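PDB 6B9R: hydroxyethylphosphonate dioxygenase from Streptomyces albus, which catalyses the iron-dependent oxidative cleavage of 2-hydroxyethylphosphonate by dioxygen, probably giving hydroxymethylphosphonate and formate. Local coordinates for residues 120-125 and 415-420; 151-156 and 203-208; 155-160 and 180-185; 161-166 and 188-193. All coordinates share one frame; numbering follows the deposited sequence.

Overall arrangement
The four contacts step from the join between two antiparallel sheets to the iron centre of a cupin-like barrel. Contact 1 sets strand 412-419 of one sheet against the entry to strand 123-129 of the other. The side chain of Leu417 is about 12 Å from the bound Fe (III) ion. Contact 2 lies next to contact 1, centres about 8 Å apart, and supplies Gln153 to the metal. Contact 3, centred about 8 Å from contact 2, shares Thr155 and Tyr156 with it. Contact 4, in a three-stranded sheet, is centred about 12 Å from contact 2 and 10 Å from contact 3 and supplies His190. Phe192 packs on Thr155 and Phe157, and His149 completes the protein ligands.

Contact 1 of 4, residues 120-125 and 415-420; sequences ASYRPE and LMLRIG
Tyr122 and Ile419 approach from opposite directions, and the ring takes the isoleucine on its face, where two antiparallel beta sheets are laid together at the join between what are probably the two cupin-like halves of the chain. The tight part is built round the Tyr122 ring. Ile419 CD1 sits over the middle of one face, 3.8 Å from the ring centroid and 14° off its normal, which satisfies the geometry of a CH-pi contact. Its CG1 closes on the phenol end, 3.6 Å from Tyr122 CZ. Leu417 runs past the tyrosine in the opposite direction and brings CD2 up to the ring edge, 3.8 Å from Tyr122 CE1. Ile419 reaches the ring because its CG1 is tucked between backbone N and carbonyl carbon (chi1 63°), with CD1 extended beyond it. The phenol oxygen is buried here; Tyr122 OH gives a weak hydrogen bond to Leu417 O at 2.8 Å. Leu206 and Tyr208 of strand 202-208, in the same sheet as strand 123-129, also pack on Leu417 and Ile419. Arg418, buried on the far side of its strand, bonds to Gln365 and to Ala247 O and Ala248 O of the second subunit.

The end at Ser121 and Gly420 is looser and partly exposed. Ser121 brushes Ile419 and is held by Gly209 N. One water joins the segments there, 3.0 Å from Ser121 OG and donating to Gly420 O at 2.7 Å.

Contact 2 of 4, residues 151-156 and 203-208; sequences LYQFTY and ILALTY. With FE (Fe (III) ion), chain E; 2HE ((2-hydroxyethyl)phosphonic acid), chain F.
Gln153 and Thr207 form a non-hydrogen-bonded pair in two antiparallel strands of the cupin-like sheet, on the face that carries the iron. Gln153 OE1 binds the metal at 2.1 Å, and the substrate chelates the same ion through O3 and O4. Among hydrogen bonds, the side-chain amide is gripped twice. Gln153 NE2 donates to Thr155 OG1 at 2.6 Å, nearly straight at 169° and in the amide plane, and to the substrate O4 at 3.1 Å along a more bent path. These two bonds fix the flip of the amide and keep OE1 on the metal. Backbone bonds bind Phe154 to Leu206 and Tyr156 to Leu204 in both directions.

Methyl groups flank the amide in van der Waals contact, with Thr207 CG2 3.4 Å from Gln153 OE1 and Ala205 CB 3.8 Å from Gln153 NE2. On the reverse face Phe154 CD2 lies beside Leu206 CD1, the side chains pointing the same way, and Tyr152 CB rests over the Tyr208 ring, 4.2 Å from its centroid.

Strands 123-129 and 181-184 border the pair on its two sides, and strand 412-419 packs against its Leu206 and Tyr208 face.

Contact 3 of 4, residues 155-160 and 180-185; sequences TYFVGP and DSVWGL
Thr155 and Val182 form a hydrogen-bonded pair of an antiparallel strand pairing in the cupin-like sheet, between strand 152-158 and the short strand 181-184. The evidence for the register is direct: Thr155 N donates to Val182 O at 2.9 Å with an angle of 168°, and Val182 N returns a bond to Thr155 O at 3.0 Å. A third backbone bond, Phe157 N to Asp180 O, carries the pairing one step further, and the N-to-C directions of the two short strand segments make 154°, near antiparallel.

Side chains on the iron-facing side cluster round the Phe157 ring. Its chi1 of -64° sets CG beside its own backbone N and turns the ring so that its edge meets the neighbouring strand. Val182 CG1 comes up to the rim, 3.7 Å from Phe157 CE2, and also lies 3.8 Å from Thr155 CB, filling the angle between them. The backbone at Asp180 and Ser181 runs along the ring edge near its plane, with Ser181 N 3.8 Å from Phe157 CD2. Thr155 CG2 stands over one face, set off toward the rim.

Polar groups are satisfied beyond the pair. Ser181 OG meets Ala334 N, while the carboxylate of Asp180 takes Asn177 N and Gly312 N. A water 2.9 Å from Thr155 OG1 makes a weak bond to Val182 O. Through its hydroxyl, Thr155 belongs to the second shell of the iron site. Strand 307-310 closes the outer side of 181-184, an antiparallel arrangement consistent with the jelly-roll barrel of cupins.

Contact 4 of 4, residues 161-166 and 188-193; sequences VNYYFR and APHSFT. With FE (Fe (III) ion), chain E; 2HE ((2-hydroxyethyl)phosphonic acid), chain F.
His190 and Tyr163 cross on the face of an antiparallel strand pair that looks toward the iron, and His190 is this contact's first-shell ligand, beside Gln153 and His149: its NE2 binds the metal at 2.2 Å. Phe192, two residues on, lines the substrate, with CE1 3.4 Å from the substrate O4 and the ring edge turned to it.

Behind these lies the second shell. His190 ND1 donates to Ala188 O at 2.8 Å, straight at 165° and within both the imidazole and the carbonyl plane. A chi1 of 54° folds the His190 ring over its own backbone and brings ND1 round to that carbonyl. Tyr163 runs alongside Phe192, pointing the same way, its CD1 a close 3.2 Å from Phe192 CE2; the planes make 36°, neither a stack nor an edge-to-face pair. Val161 CG1 reaches the Phe192 rim at 4.0 Å from CD2.

Further out, backbone bonds in both directions tie Asn162 to Thr193 and Tyr164 to Ser191. On the reverse face Tyr164 OH and Thr193 OG1 share a hydrogen bond of 2.8 Å. Asn146 OD1 is hydrogen-bonded to His190 N, and Tyr109 OH to Phe192 N.

With one nitrogen on iron and the other bound in plane to a backbone carbonyl, the imidazole is fixed in rotation. The carbonyl would also be expected to make NE2 a somewhat stronger donor to the metal.

Contact 1 of 4, residues 120-125 and 415-420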
# COMPACT_ATOMS: atom_id res chain seq x y z
N ALA A 120 -4.71 -9.10 9.44
CA ALA A 120 -5.75 -8.57 8.56
C ALA A 120 -6.47 -7.40 9.24
O ALA A 120 -6.47 -7.28 10.46
CB ALA A 120 -6.77 -9.65 8.21
N SER A 121 -7.13 -6.57 8.43
CA SER A 121 -7.75 -5.35 8.94
C SER A 121 -9.21 -5.52 9.37
O SER A 121 -9.84 -4.52 9.74
CB SER A 121 -7.68 -4.24 7.90
OG SER A 121 -8.52 -4.55 6.81
N TYR A 122 -9.78 -6.73 9.30
CA TYR A 122 -11.17 -6.89 9.70
C TYR A 122 -11.36 -6.43 11.13
O TYR A 122 -10.54 -6.73 12.00
CB TYR A 122 -11.62 -8.35 9.64
CG TYR A 122 -11.68 -9.00 8.30
CD1 TYR A 122 -12.70 -8.71 7.39
CD2 TYR A 122 -10.74 -9.97 7.95
CE1 TYR A 122 -12.75 -9.33 6.16
CE2 TYR A 122 -10.80 -10.60 6.74
CZ TYR A 122 -11.80 -10.28 5.84
OH TYR A 122 -11.83 -10.93 4.63
N ARG A 123 -12.47 -5.73 11.37
CA ARG A 123 -13.01 -5.52 12.71
C ARG A 123 -14.49 -5.90 12.66
O ARG A 123 -15.37 -5.04 12.59
CB ARG A 123 -12.81 -4.08 13.18
CG ARG A 123 -11.33 -3.72 13.42
CD ARG A 123 -10.78 -4.40 14.66
NE ARG A 123 -9.39 -4.02 14.94
CZ ARG A 123 -8.33 -4.62 14.39
NH1 ARG A 123 -8.51 -5.62 13.55
NH2 ARG A 123 -7.10 -4.23 14.71
N PRO A 124 -14.79 -7.21 12.69
CA PRO A 124 -16.16 -7.66 12.44
C PRO A 124 -16.93 -7.92 13.71
O PRO A 124 -16.57 -8.80 14.50
CB PRO A 124 -15.94 -8.95 11.65
CG PRO A 124 -14.67 -9.53 12.27
CD PRO A 124 -13.85 -8.34 12.74
N GLU A 125 -18.02 -7.18 13.92
CA GLU A 125 -18.79 -7.28 15.14
C GLU A 125 -20.20 -7.76 14.81
O GLU A 125 -20.81 -7.28 13.85
CB GLU A 125 -18.84 -5.94 15.89
CG GLU A 125 -17.47 -5.38 16.27
CD GLU A 125 -16.90 -6.01 17.53
OE1 GLU A 125 -17.49 -5.83 18.61
OE2 GLU A 125 -15.85 -6.69 17.43
N LEU A 415 -22.12 -16.39 5.71
CA LEU A 415 -21.78 -15.07 5.20
C LEU A 415 -20.28 -15.04 4.93
O LEU A 415 -19.50 -15.50 5.76
CB LEU A 415 -22.17 -13.99 6.22
CG LEU A 415 -21.87 -12.52 5.91
CD1 LEU A 415 -22.57 -12.08 4.64
CD2 LEU A 415 -22.29 -11.67 7.11
N MET A 416 -19.89 -14.52 3.76
CA MET A 416 -18.48 -14.46 3.37
C MET A 416 -18.13 -13.03 2.97
O MET A 416 -18.79 -12.43 2.11
CB MET A 416 -18.18 -15.43 2.21
CG MET A 416 -16.81 -15.26 1.54
SD MET A 416 -16.62 -16.32 0.08
CE MET A 416 -16.22 -17.90 0.81
N LEU A 417 -17.10 -12.48 3.61
CA LEU A 417 -16.57 -11.18 3.23
C LEU A 417 -15.09 -11.36 2.91
O LEU A 417 -14.34 -11.82 3.77
CB LEU A 417 -16.72 -10.14 4.34
CG LEU A 417 -16.13 -8.78 3.93
CD1 LEU A 417 -16.88 -8.16 2.74
CD2 LEU A 417 -16.08 -7.81 5.09
N ARG A 418 -14.70 -11.01 1.69
CA ARG A 418 -13.34 -11.12 1.20
C ARG A 418 -12.83 -9.71 0.92
O ARG A 418 -13.55 -8.92 0.31
CB ARG A 418 -13.28 -11.96 -0.07
CG ARG A 418 -14.25 -13.13 -0.08
CD ARG A 418 -14.28 -13.78 -1.45
NE ARG A 418 -13.78 -15.15 -1.39
CZ ARG A 418 -13.31 -15.80 -2.45
NH1 ARG A 418 -13.26 -15.20 -3.64
NH2 ARG A 418 -12.89 -17.05 -2.32
N ILE A 419 -11.63 -9.40 1.39
CA ILE A 419 -11.08 -8.05 1.24
C ILE A 419 -9.63 -8.15 0.78
O ILE A 419 -8.93 -9.13 1.07
CB ILE A 419 -11.17 -7.23 2.55
CG1 ILE A 419 -10.33 -7.88 3.66
CG2 ILE A 419 -12.62 -7.10 3.02
CD1 ILE A 419 -10.18 -7.01 4.90
N GLY A 420 -9.18 -7.13 0.07
CA GLY A 420 -7.77 -7.06 -0.28
C GLY A 420 -6.93 -6.76 0.94
O GLY A 420 -7.33 -6.02 1.84
O HOH W 1 -7.10 -4.78 4.21

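Contact 2 of 4, residues 151-156 and 203-208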
# COMPACT_ATOMS: atom_id res chain seq x y z
N LEU A 151 -13.03 3.23 9.56
CA LEU A 151 -13.09 1.98 8.80
C LEU A 151 -14.29 1.96 7.86
O LEU A 151 -15.37 2.45 8.20
CB LEU A 151 -13.14 0.78 9.75
CG LEU A 151 -11.85 0.54 10.55
CD1 LEU A 151 -11.85 -0.86 11.19
CD2 LEU A 151 -10.65 0.71 9.63
N TYR A 152 -14.08 1.42 6.66
CA TYR A 152 -15.19 1.08 5.78
C TYR A 152 -16.12 0.10 6.47
O TYR A 152 -15.70 -0.68 7.33
CB TYR A 152 -14.66 0.46 4.49
CG TYR A 152 -13.82 1.39 3.65
CD1 TYR A 152 -12.48 1.62 3.95
CD2 TYR A 152 -14.37 2.04 2.55
CE1 TYR A 152 -11.72 2.48 3.18
CE2 TYR A 152 -13.62 2.89 1.77
CZ TYR A 152 -12.30 3.11 2.08
OH TYR A 152 -11.56 3.96 1.30
N GLN A 153 -17.40 0.11 6.11
CA GLN A 153 -18.29 -0.88 6.70
C GLN A 153 -19.08 -1.63 5.64
O GLN A 153 -19.66 -1.02 4.74
CB GLN A 153 -19.25 -0.27 7.71
CG GLN A 153 -19.94 -1.31 8.56
CD GLN A 153 -20.62 -0.70 9.77
OE1 GLN A 153 -20.02 0.08 10.49
NE2 GLN A 153 -21.88 -1.05 9.98
N PHE A 154 -19.09 -2.94 5.76
CA PHE A 154 -20.06 -3.81 5.10
C PHE A 154 -20.98 -4.35 6.18
O PHE A 154 -20.50 -4.94 7.16
CB PHE A 154 -19.38 -4.97 4.37
CG PHE A 154 -20.35 -6.02 3.96
CD1 PHE A 154 -21.12 -5.86 2.83
CD2 PHE A 154 -20.55 -7.14 4.75
CE1 PHE A 154 -22.06 -6.82 2.47
CE2 PHE A 154 -21.50 -8.09 4.40
CZ PHE A 154 -22.25 -7.93 3.25
N THR A 155 -22.28 -4.17 6.00
CA THR A 155 -23.24 -4.59 7.00
C THR A 155 -24.24 -5.55 6.36
O THR A 155 -24.78 -5.26 5.29
CB THR A 155 -23.98 -3.39 7.60
OG1 THR A 155 -23.01 -2.50 8.17
CG2 THR A 155 -24.92 -3.85 8.68
N TYR A 156 -24.46 -6.68 7.02
CA TYR A 156 -25.46 -7.66 6.64
C TYR A 156 -26.58 -7.66 7.68
O TYR A 156 -26.29 -7.73 8.88
CB TYR A 156 -24.83 -9.05 6.55
CG TYR A 156 -25.82 -10.12 6.18
CD1 TYR A 156 -26.10 -10.39 4.85
CD2 TYR A 156 -26.48 -10.85 7.16
CE1 TYR A 156 -27.02 -11.38 4.51
CE2 TYR A 156 -27.40 -11.83 6.83
CZ TYR A 156 -27.67 -12.09 5.50
OH TYR A 156 -28.57 -13.07 5.17
N ILE A 203 -27.15 -7.23 13.27
CA ILE A 203 -26.34 -7.08 12.07
C ILE A 203 -25.00 -7.79 12.28
O ILE A 203 -24.54 -7.99 13.40
CB ILE A 203 -26.09 -5.61 11.69
CG1 ILE A 203 -25.24 -4.89 12.76
CG2 ILE A 203 -27.42 -4.88 11.41
CD1 ILE A 203 -25.04 -3.42 12.48
N LEU A 204 -24.40 -8.17 11.17
CA LEU A 204 -22.98 -8.48 11.12
C LEU A 204 -22.34 -7.25 10.50
O LEU A 204 -22.44 -7.03 9.29
CB LEU A 204 -22.69 -9.75 10.32
CG LEU A 204 -22.87 -11.10 11.05
CD1 LEU A 204 -21.84 -11.26 12.17
CD2 LEU A 204 -24.27 -11.28 11.60
N ALA A 205 -21.75 -6.41 11.36
CA ALA A 205 -21.08 -5.17 10.98
C ALA A 205 -19.61 -5.49 10.74
O ALA A 205 -18.81 -5.53 11.68
CB ALA A 205 -21.24 -4.11 12.06
N LEU A 206 -19.26 -5.77 9.48
CA LEU A 206 -17.93 -6.21 9.12
C LEU A 206 -17.13 -5.01 8.63
O LEU A 206 -17.04 -4.72 7.43
CB LEU A 206 -18.01 -7.32 8.06
CG LEU A 206 -19.03 -8.46 8.31
CD1 LEU A 206 -18.90 -9.57 7.27
CD2 LEU A 206 -18.91 -9.02 9.72
N THR A 207 -16.56 -4.27 9.59
CA THR A 207 -15.73 -3.14 9.21
C THR A 207 -14.31 -3.61 8.86
O THR A 207 -13.85 -4.66 9.32
CB THR A 207 -15.67 -2.08 10.31
OG1 THR A 207 -14.95 -2.58 11.44
CG2 THR A 207 -17.08 -1.67 10.76
N TYR A 208 -13.63 -2.83 8.03
CA TYR A 208 -12.31 -3.18 7.54
C TYR A 208 -11.66 -1.92 6.99
O TYR A 208 -12.30 -0.88 6.81
CB TYR A 208 -12.38 -4.30 6.49
CG TYR A 208 -12.94 -3.88 5.14
CD1 TYR A 208 -14.32 -3.82 4.93
CD2 TYR A 208 -12.09 -3.58 4.08
CE1 TYR A 208 -14.84 -3.44 3.70
CE2 TYR A 208 -12.61 -3.19 2.83
CZ TYR A 208 -13.99 -3.13 2.65
OH TYR A 208 -14.53 -2.76 1.43
FE FE E . -20.34 1.41 12.13
O3 2HE F . -20.62 1.89 14.52
P 2HE F . -21.57 1.76 15.67
O1 2HE F . -22.15 3.20 16.07
O2 2HE F . -20.86 1.08 16.95
CA 2HE F . -22.90 0.70 15.06
CB 2HE F . -22.26 -0.39 14.20
O4 2HE F . -21.91 0.11 12.90
O HOH W 2 -19.31 -0.72 13.10

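Contact 3 of 4, residues 155-160 and 180-185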
# COMPACT_ATOMS: atom_id res chain seq x y z
N THR A 155 -22.28 -4.17 6.00
CA THR A 155 -23.24 -4.59 7.00
C THR A 155 -24.24 -5.55 6.36
O THR A 155 -24.78 -5.26 5.29
CB THR A 155 -23.98 -3.39 7.60
OG1 THR A 155 -23.01 -2.50 8.17
CG2 THR A 155 -24.92 -3.85 8.68
N TYR A 156 -24.46 -6.68 7.02
CA TYR A 156 -25.46 -7.66 6.64
C TYR A 156 -26.58 -7.66 7.68
O TYR A 156 -26.29 -7.73 8.88
CB TYR A 156 -24.83 -9.05 6.55
CG TYR A 156 -25.82 -10.12 6.18
CD1 TYR A 156 -26.10 -10.39 4.85
CD2 TYR A 156 -26.48 -10.85 7.16
CE1 TYR A 156 -27.02 -11.38 4.51
CE2 TYR A 156 -27.40 -11.83 6.83
CZ TYR A 156 -27.67 -12.09 5.50
OH TYR A 156 -28.57 -13.07 5.17
N PHE A 157 -27.84 -7.59 7.23
CA PHE A 157 -28.97 -7.40 8.13
C PHE A 157 -29.71 -8.71 8.40
O PHE A 157 -29.94 -9.50 7.49
CB PHE A 157 -29.94 -6.37 7.55
CG PHE A 157 -29.35 -4.99 7.43
CD1 PHE A 157 -29.37 -4.12 8.51
CD2 PHE A 157 -28.78 -4.57 6.24
CE1 PHE A 157 -28.83 -2.85 8.41
CE2 PHE A 157 -28.23 -3.30 6.12
CZ PHE A 157 -28.25 -2.43 7.21
N VAL A 158 -30.09 -8.93 9.66
CA VAL A 158 -30.95 -10.03 10.07
C VAL A 158 -32.15 -9.44 10.81
O VAL A 158 -31.98 -8.75 11.82
CB VAL A 158 -30.22 -11.06 10.96
CG1 VAL A 158 -31.20 -12.17 11.36
CG2 VAL A 158 -28.98 -11.64 10.25
N GLY A 159 -33.35 -9.73 10.31
CA GLY A 159 -34.55 -9.27 10.97
C GLY A 159 -34.89 -7.84 10.61
O GLY A 159 -34.25 -7.22 9.75
N PRO A 160 -35.91 -7.29 11.27
CA PRO A 160 -36.44 -5.95 10.90
C PRO A 160 -35.62 -4.81 11.48
O PRO A 160 -36.01 -4.12 12.42
CB PRO A 160 -37.87 -6.00 11.46
CG PRO A 160 -37.74 -6.89 12.67
CD PRO A 160 -36.74 -7.95 12.30
N ASP A 180 -30.66 -8.30 3.32
CA ASP A 180 -30.21 -7.02 2.79
C ASP A 180 -28.80 -6.71 3.29
O ASP A 180 -28.29 -7.34 4.23
CB ASP A 180 -31.16 -5.89 3.20
CG ASP A 180 -32.56 -6.08 2.65
OD1 ASP A 180 -32.69 -6.72 1.59
OD2 ASP A 180 -33.52 -5.58 3.26
N SER A 181 -28.16 -5.74 2.65
CA SER A 181 -26.80 -5.39 3.02
C SER A 181 -26.47 -3.99 2.50
O SER A 181 -27.12 -3.48 1.59
CB SER A 181 -25.80 -6.42 2.48
OG SER A 181 -25.83 -6.47 1.06
N VAL A 182 -25.44 -3.39 3.08
CA VAL A 182 -25.03 -2.05 2.68
C VAL A 182 -23.52 -1.97 2.83
O VAL A 182 -22.93 -2.64 3.68
CB VAL A 182 -25.75 -0.97 3.50
CG1 VAL A 182 -25.46 -1.15 4.98
CG2 VAL A 182 -25.38 0.45 3.02
N TRP A 183 -22.90 -1.17 1.97
CA TRP A 183 -21.47 -0.88 2.01
C TRP A 183 -21.31 0.62 2.14
O TRP A 183 -22.01 1.38 1.47
CB TRP A 183 -20.77 -1.41 0.74
CG TRP A 183 -19.26 -1.23 0.71
CD1 TRP A 183 -18.31 -2.15 1.08
CD2 TRP A 183 -18.55 -0.08 0.27
NE1 TRP A 183 -17.05 -1.63 0.90
CE2 TRP A 183 -17.17 -0.35 0.41
CE3 TRP A 183 -18.94 1.18 -0.22
CZ2 TRP A 183 -16.19 0.57 0.07
CZ3 TRP A 183 -17.97 2.09 -0.56
CH2 TRP A 183 -16.60 1.79 -0.42
N GLY A 184 -20.40 1.07 3.01
CA GLY A 184 -20.37 2.47 3.40
C GLY A 184 -18.96 3.00 3.56
O GLY A 184 -18.03 2.27 3.92
N LEU A 185 -18.81 4.30 3.30
CA LEU A 185 -17.53 4.99 3.22
C LEU A 185 -17.05 5.40 4.60
O LEU A 185 -17.83 5.48 5.56
CB LEU A 185 -17.67 6.22 2.33
CG LEU A 185 -17.80 5.92 0.84
CD1 LEU A 185 -18.10 7.21 0.06
CD2 LEU A 185 -16.53 5.25 0.33
O HOH W 3 -22.38 -0.49 6.11

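Contact 4 of 4, residues 161-166 and 188-193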
# COMPACT_ATOMS: atom_id res chain seq x y z
N VAL A 161 -34.43 -4.61 10.91
CA VAL A 161 -33.50 -3.57 11.32
C VAL A 161 -33.71 -2.33 10.47
O VAL A 161 -33.83 -2.43 9.23
CB VAL A 161 -32.05 -4.06 11.21
CG1 VAL A 161 -31.08 -2.92 11.49
CG2 VAL A 161 -31.80 -5.23 12.18
N ASN A 162 -33.77 -1.16 11.10
CA ASN A 162 -33.75 0.11 10.38
C ASN A 162 -32.32 0.63 10.30
O ASN A 162 -31.60 0.64 11.31
CB ASN A 162 -34.64 1.15 11.07
CG ASN A 162 -36.09 1.04 10.67
OD1 ASN A 162 -36.45 0.21 9.84
ND2 ASN A 162 -36.94 1.88 11.27
N TYR A 163 -31.92 1.06 9.11
CA TYR A 163 -30.60 1.62 8.84
C TYR A 163 -30.73 3.13 8.67
O TYR A 163 -31.50 3.60 7.83
CB TYR A 163 -29.99 0.99 7.59
CG TYR A 163 -28.60 1.51 7.27
CD1 TYR A 163 -27.60 1.45 8.22
CD2 TYR A 163 -28.30 2.05 6.03
CE1 TYR A 163 -26.33 1.92 7.95
CE2 TYR A 163 -27.02 2.54 5.76
CZ TYR A 163 -26.05 2.46 6.72
OH TYR A 163 -24.78 2.92 6.45
N TYR A 164 -29.98 3.87 9.47
CA TYR A 164 -29.97 5.33 9.42
C TYR A 164 -28.60 5.80 8.95
O TYR A 164 -27.58 5.27 9.38
CB TYR A 164 -30.28 5.93 10.79
CG TYR A 164 -31.57 5.42 11.39
CD1 TYR A 164 -31.62 4.19 12.04
CD2 TYR A 164 -32.73 6.17 11.31
CE1 TYR A 164 -32.80 3.72 12.58
CE2 TYR A 164 -33.92 5.72 11.85
CZ TYR A 164 -33.94 4.50 12.49
OH TYR A 164 -35.12 4.04 13.03
N PHE A 165 -28.58 6.80 8.07
CA PHE A 165 -27.30 7.25 7.54
C PHE A 165 -27.37 8.72 7.17
O PHE A 165 -28.42 9.23 6.78
CB PHE A 165 -26.86 6.40 6.34
CG PHE A 165 -27.88 6.28 5.24
CD1 PHE A 165 -28.90 5.36 5.32
CD2 PHE A 165 -27.77 7.06 4.10
CE1 PHE A 165 -29.82 5.23 4.29
CE2 PHE A 165 -28.67 6.93 3.07
CZ PHE A 165 -29.71 6.02 3.17
N ARG A 166 -26.21 9.39 7.31
CA ARG A 166 -26.11 10.84 7.13
C ARG A 166 -25.01 11.17 6.13
O ARG A 166 -23.98 10.50 6.06
CB ARG A 166 -25.81 11.55 8.46
CG ARG A 166 -27.03 11.95 9.24
CD ARG A 166 -26.65 12.44 10.62
NE ARG A 166 -27.82 12.73 11.44
CZ ARG A 166 -27.77 12.94 12.75
NH1 ARG A 166 -26.61 12.87 13.40
NH2 ARG A 166 -28.89 13.20 13.42
N ALA A 188 -18.78 8.12 7.56
CA ALA A 188 -20.20 8.37 7.33
C ALA A 188 -20.99 8.01 8.58
O ALA A 188 -20.99 6.85 8.99
CB ALA A 188 -20.69 7.56 6.14
N PRO A 189 -21.66 8.97 9.22
CA PRO A 189 -22.38 8.66 10.47
C PRO A 189 -23.59 7.78 10.20
O PRO A 189 -24.26 7.92 9.18
CB PRO A 189 -22.80 10.04 11.00
CG PRO A 189 -21.97 11.04 10.22
CD PRO A 189 -21.72 10.41 8.89
N HIS A 190 -23.87 6.87 11.13
CA HIS A 190 -24.98 5.94 10.91
C HIS A 190 -25.49 5.41 12.24
O HIS A 190 -24.89 5.61 13.30
CB HIS A 190 -24.57 4.80 9.97
CG HIS A 190 -23.34 4.05 10.41
ND1 HIS A 190 -22.07 4.51 10.16
CD2 HIS A 190 -23.21 2.88 11.07
CE1 HIS A 190 -21.19 3.64 10.65
NE2 HIS A 190 -21.86 2.65 11.20
N SER A 191 -26.66 4.75 12.18
CA SER A 191 -27.27 4.13 13.35
C SER A 191 -28.15 2.97 12.90
O SER A 191 -28.46 2.82 11.72
CB SER A 191 -28.09 5.15 14.16
OG SER A 191 -28.44 4.61 15.43
N PHE A 192 -28.56 2.16 13.88
CA PHE A 192 -29.45 1.02 13.65
C PHE A 192 -30.44 0.91 14.80
O PHE A 192 -30.08 1.08 15.96
CB PHE A 192 -28.69 -0.31 13.56
CG PHE A 192 -27.56 -0.30 12.59
CD1 PHE A 192 -26.29 0.11 13.00
CD2 PHE A 192 -27.74 -0.73 11.28
CE1 PHE A 192 -25.21 0.10 12.12
CE2 PHE A 192 -26.66 -0.75 10.39
CZ PHE A 192 -25.40 -0.33 10.82
N THR A 193 -31.70 0.61 14.46
CA THR A 193 -32.74 0.31 15.43
C THR A 193 -33.50 -0.93 14.97
O THR A 193 -33.35 -1.40 13.84
CB THR A 193 -33.73 1.47 15.60
OG1 THR A 193 -34.40 1.69 14.36
CG2 THR A 193 -33.01 2.76 16.01
FE FE E . -20.34 1.41 12.13
O3 2HE F . -20.62 1.89 14.52
P 2HE F . -21.57 1.76 15.67
O1 2HE F . -22.15 3.20 16.07
O2 2HE F . -20.86 1.08 16.95
CA 2HE F . -22.90 0.70 15.06
CB 2HE F . -22.26 -0.39 14.20
O4 2HE F . -21.91 0.11 12.90
O HOH W 2 -19.31 -0.72 13.10